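Local coordinates for nucleoside phosphorylase, putative (Trypanosoma brucei, PDB 3BJE), which acts as a homodimeric uridine phosphorylase of the nucleoside phosphorylase superfamily, using phosphate to split uridine into uracil and ribose 1-phosphate, at residues A211-I215 with Y307-A311; C220-D224 with Q238-G242. All blocks are in the same frame, centred on the assembly; numbering follows the deposited sequence.

Contact 1: A211-I215 with Y307-A311; sequences AHPNI and YQAGA
CG of His212 lies opposite the backbone nitrogen (chi1 -167°), and Gln308 runs extended beyond CG (chi2 -164°). Together these torsions lay the Gln308 amide over one face of the His212 ring. The two planes are 19° apart and stacked. Gln308 CG makes a CH-pi contact with the same ring, 3.9 Å from its centroid. Pro213 CD lies against the opposite face, toward the ring's rim. His212 is also the N-cap of helix 213-228: its ND1 accepts from Asn214 N at 3.0 Å, which helps fix the ring. Asn214 ND2 then donates to a lone pair of Gln308 OE1 at 2.8 Å, so one amide both stacks on the cap and bonds to the first turn. A water accepts from Gln308 NE2 and lies at weak bonding distance from His212 NE2. Deeper in, His212 N donates to Ala309 O at 2.8 Å, and Ile215 CG2 packs 3.7 Å from Gly310 CA. Asn214 ND2 has a second acceptor, the carbonyl of C-terminal Ala349. The contact seats the start of helix 213-228 on strand 308-318, which pairs with strand 142-151, while Ala309 and Ala311 touch helix 295-305.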
loop_
_atom_site.group_PDB
_atom_site.type_symbol
_atom_site.label_atom_id
_atom_site.label_comp_id
_atom_site.label_asym_id
_atom_site.label_seq_id
_atom_site.Cartn_x
_atom_site.Cartn_y
_atom_site.Cartn_z
ATOM N N ALA A 211 6.363 4.141 -19.112
ATOM C CA ALA A 211 5.020 4.370 -19.650
ATOM C C ALA A 211 5.034 4.061 -21.139
ATOM O O ALA A 211 6.052 4.251 -21.822
ATOM C CB ALA A 211 4.596 5.819 -19.422
ATOM N N HIS A 212 3.899 3.599 -21.647
ATOM C CA HIS A 212 3.780 3.318 -23.076
ATOM C C HIS A 212 3.924 4.630 -23.816
ATOM O O HIS A 212 3.304 5.627 -23.422
ATOM C CB HIS A 212 2.430 2.675 -23.389
ATOM C CG HIS A 212 2.359 2.094 -24.762
ATOM N ND1 HIS A 212 2.228 2.867 -25.895
ATOM C CD2 HIS A 212 2.426 0.811 -25.188
ATOM C CE1 HIS A 212 2.206 2.087 -26.959
ATOM N NE2 HIS A 212 2.331 0.834 -26.557
ATOM N N PRO A 213 4.756 4.660 -24.887
ATOM C CA PRO A 213 4.991 5.896 -25.632
ATOM C C PRO A 213 3.720 6.567 -26.130
ATOM O O PRO A 213 3.648 7.795 -26.168
ATOM C CB PRO A 213 5.857 5.432 -26.809
ATOM C CG PRO A 213 6.564 4.217 -26.293
ATOM C CD PRO A 213 5.566 3.545 -25.407
ATOM N N ASN A 214 2.721 5.766 -26.492
ATOM C CA ASN A 214 1.441 6.303 -26.951
ATOM C C ASN A 214 0.722 7.077 -25.852
ATOM O O ASN A 214 0.077 8.092 -26.111
ATOM C CB ASN A 214 0.543 5.175 -27.460
ATOM C CG ASN A 214 -0.739 5.686 -28.075
ATOM O OD1 ASN A 214 -0.725 6.604 -28.895
ATOM N ND2 ASN A 214 -1.863 5.079 -27.694
ATOM N N ILE A 215 0.848 6.600 -24.616
ATOM C CA ILE A 215 0.237 7.280 -23.486
ATOM C C ILE A 215 0.975 8.587 -23.182
ATOM O O ILE A 215 0.340 9.630 -23.038
ATOM C CB ILE A 215 0.208 6.387 -22.254
ATOM C CG1 ILE A 215 -0.685 5.162 -22.518
ATOM C CG2 ILE A 215 -0.274 7.166 -21.032
ATOM C CD1 ILE A 215 -2.173 5.493 -22.702
ATOM N N TYR A 307 -1.030 -4.054 -21.755
ATOM C CA TYR A 307 -1.932 -2.918 -21.679
ATOM C C TYR A 307 -1.107 -1.636 -21.743
ATOM O O TYR A 307 0.004 -1.593 -21.201
ATOM C CB TYR A 307 -2.708 -2.921 -20.364
ATOM C CG TYR A 307 -3.588 -4.134 -20.077
ATOM C CD1 TYR A 307 -3.839 -5.107 -21.042
ATOM C CD2 TYR A 307 -4.210 -4.279 -18.843
ATOM C CE1 TYR A 307 -4.665 -6.196 -20.772
ATOM C CE2 TYR A 307 -5.033 -5.385 -18.554
ATOM C CZ TYR A 307 -5.253 -6.340 -19.520
ATOM O OH TYR A 307 -6.072 -7.432 -19.259
ATOM N N GLN A 308 -1.634 -0.602 -22.389
ATOM C CA GLN A 308 -0.942 0.677 -22.504
ATOM C C GLN A 308 -1.205 1.480 -21.249
ATOM O O GLN A 308 -2.366 1.733 -20.914
ATOM C CB GLN A 308 -1.445 1.451 -23.710
ATOM C CG GLN A 308 -1.367 0.664 -25.007
ATOM C CD GLN A 308 -1.498 1.557 -26.232
ATOM O OE1 GLN A 308 -1.888 2.723 -26.131
ATOM N NE2 GLN A 308 -1.135 1.018 -27.388
ATOM N N ALA A 309 -0.144 1.880 -20.550
ATOM C CA ALA A 309 -0.301 2.605 -19.302
ATOM C C ALA A 309 0.686 3.756 -19.187
ATOM O O ALA A 309 1.740 3.770 -19.828
ATOM C CB ALA A 309 -0.170 1.666 -18.104
ATOM N N GLY A 310 0.325 4.711 -18.337
ATOM C CA GLY A 310 1.224 5.786 -17.950
ATOM C C GLY A 310 0.685 6.564 -16.767
ATOM O O GLY A 310 -0.244 6.142 -16.094
ATOM N N ALA A 311 1.262 7.727 -16.518
ATOM C CA ALA A 311 0.936 8.472 -15.308
ATOM C C ALA A 311 1.302 9.934 -15.479
ATOM O O ALA A 311 2.241 10.279 -16.210
ATOM C CB ALA A 311 1.703 7.880 -14.102
HETATM O O HOH W 1 0.395 -1.578 -27.725
#

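Contact 2: C220-D224 with Q238-G242; sequences CAACD and QYVIG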
loop_
_atom_site.group_PDB
_atom_site.type_symbol
_atom_site.label_atom_id
_atom_site.label_comp_id
_atom_site.label_asym_id
_atom_site.label_seq_id
_atom_site.Cartn_x
_atom_site.Cartn_y
_atom_site.Cartn_z
ATOM N N CYS A 220 1.061 14.596 -23.361
ATOM C CA CYS A 220 1.777 15.814 -23.754
ATOM C C CYS A 220 1.010 16.620 -24.787
ATOM O O CYS A 220 0.913 17.847 -24.681
ATOM C CB CYS A 220 3.168 15.473 -24.287
ATOM S SG CYS A 220 4.224 14.768 -23.012
ATOM N N ALA A 221 0.479 15.930 -25.793
ATOM C CA ALA A 221 -0.353 16.574 -26.796
ATOM C C ALA A 221 -1.569 17.239 -26.161
ATOM O O ALA A 221 -1.950 18.339 -26.554
ATOM C CB ALA A 221 -0.771 15.580 -27.866
ATOM N N ALA A 222 -2.177 16.580 -25.179
ATOM C CA ALA A 222 -3.334 17.150 -24.498
ATOM C C ALA A 222 -2.956 18.404 -23.697
ATOM O O ALA A 222 -3.718 19.370 -23.662
ATOM C CB ALA A 222 -4.015 16.110 -23.616
ATOM N N CYS A 223 -1.775 18.390 -23.075
ATOM C CA CYS A 223 -1.264 19.569 -22.365
ATOM C C CYS A 223 -1.075 20.729 -23.320
ATOM O O CYS A 223 -1.513 21.848 -23.051
ATOM C CB CYS A 223 0.076 19.280 -21.700
ATOM S SG CYS A 223 -0.034 18.179 -20.265
ATOM N N ASP A 224 -0.410 20.448 -24.434
ATOM C CA ASP A 224 -0.207 21.462 -25.474
ATOM C C ASP A 224 -1.515 22.068 -25.960
ATOM O O ASP A 224 -1.632 23.287 -26.104
ATOM C CB ASP A 224 0.567 20.864 -26.647
ATOM C CG ASP A 224 2.021 20.601 -26.303
ATOM O OD1 ASP A 224 2.492 21.112 -25.255
ATOM O OD2 ASP A 224 2.695 19.883 -27.074
ATOM N N GLN A 238 1.416 24.103 -16.659
ATOM C CA GLN A 238 2.795 23.753 -16.934
ATOM C C GLN A 238 2.950 22.244 -16.761
ATOM O O GLN A 238 2.287 21.640 -15.918
ATOM C CB GLN A 238 3.747 24.514 -16.004
ATOM C CG GLN A 238 3.738 26.034 -16.238
ATOM C CD GLN A 238 4.658 26.806 -15.290
ATOM O OE1 GLN A 238 4.541 26.706 -14.063
ATOM N NE2 GLN A 238 5.571 27.595 -15.859
ATOM N N TYR A 239 3.816 21.656 -17.578
ATOM C CA TYR A 239 4.152 20.248 -17.460
ATOM C C TYR A 239 5.620 19.971 -17.748
ATOM O O TYR A 239 6.318 20.781 -18.372
ATOM C CB TYR A 239 3.263 19.387 -18.362
ATOM C CG TYR A 239 3.553 19.475 -19.840
ATOM C CD1 TYR A 239 4.294 18.485 -20.490
ATOM C CD2 TYR A 239 3.061 20.519 -20.591
ATOM C CE1 TYR A 239 4.547 18.556 -21.863
ATOM C CE2 TYR A 239 3.311 20.609 -21.966
ATOM C CZ TYR A 239 4.051 19.622 -22.594
ATOM O OH TYR A 239 4.287 19.707 -23.955
ATOM N N VAL A 240 6.059 18.817 -17.258
ATOM C CA VAL A 240 7.407 18.306 -17.457
ATOM C C VAL A 240 7.319 16.806 -17.751
ATOM O O VAL A 240 6.348 16.156 -17.366
ATOM C CB VAL A 240 8.303 18.558 -16.206
ATOM C CG1 VAL A 240 8.457 20.055 -15.944
ATOM C CG2 VAL A 240 7.762 17.859 -14.954
ATOM N N ILE A 241 8.319 16.270 -18.443
ATOM C CA ILE A 241 8.387 14.838 -18.730
ATOM C C ILE A 241 9.710 14.293 -18.241
ATOM O O ILE A 241 10.757 14.888 -18.496
ATOM C CB ILE A 241 8.323 14.506 -20.234
ATOM C CG1 ILE A 241 7.195 15.272 -20.927
ATOM C CG2 ILE A 241 8.173 12.983 -20.417
ATOM C CD1 ILE A 241 7.391 15.395 -22.416
ATOM N N GLY A 242 9.669 13.138 -17.589
ATOM C CA GLY A 242 10.897 12.551 -17.085
ATOM C C GLY A 242 10.659 11.291 -16.299
ATOM O O GLY A 242 9.611 10.656 -16.411
#
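Tyr239 and Cys223 form the tight centre of a helix-on-sheet packing in the phosphorylase fold. Helix 213-228 lies over strand 239-246, and the local axes run nearly antiparallel at 163°, 10.0 Å apart at their closest. Cys223 sits over one face of the Tyr239 ring. Its CB comes within 3.4 Å of Tyr239 CD2, a CH-pi contact offset toward the rim. Its sulfur joins over the face as a sulfur-aromatic contact, with SG 4.2 Å from the ring centroid. Cys220 approaches the ring obliquely, and its SG makes a tight contact with Ile241 CD1 at 3.3 Å. Leu161 of strand 161-169 touches both Cys223 and Tyr239. Ile341 of helix 329-348 also reaches Cys223, which is buried. The solvent side is more thinly packed. There the exposed Asp224 meets the ring edge through a hydrogen bond rather than close packing. Tyr239 CB points toward the helix. With CG between the backbone N and the carbonyl carbon (chi1 73°), the ring lies beside Cys223 with its OH near Asp224. Tyr239 OH donates to Asp224 OD1 at 2.6 Å, meeting the oxygen on its syn side, 30° out of the carboxylate plane.

In the fold
Both contacts pack helix 213-228 on strands of the central sheet system. Contact 1 takes the helix start and strand 308-318, while contact 2 takes a later part of the helix and strand 239-246. Strand 161-169 lies between these two strands and pairs with each. The contact centres are about 14 Å apart and the contacts do not touch. Contact 1 is buried, its centre about 9 Å from that of the chain. It mixes a capping bond, a backbone bond and an amide stack with the packing of Ile215. Contact 2 is a surface contact, its centre about 15 Å from that of the chain. It relies on sulfur, an aromatic ring and one acid. In the sequence, both segments of contact 2 fall between those of contact 1.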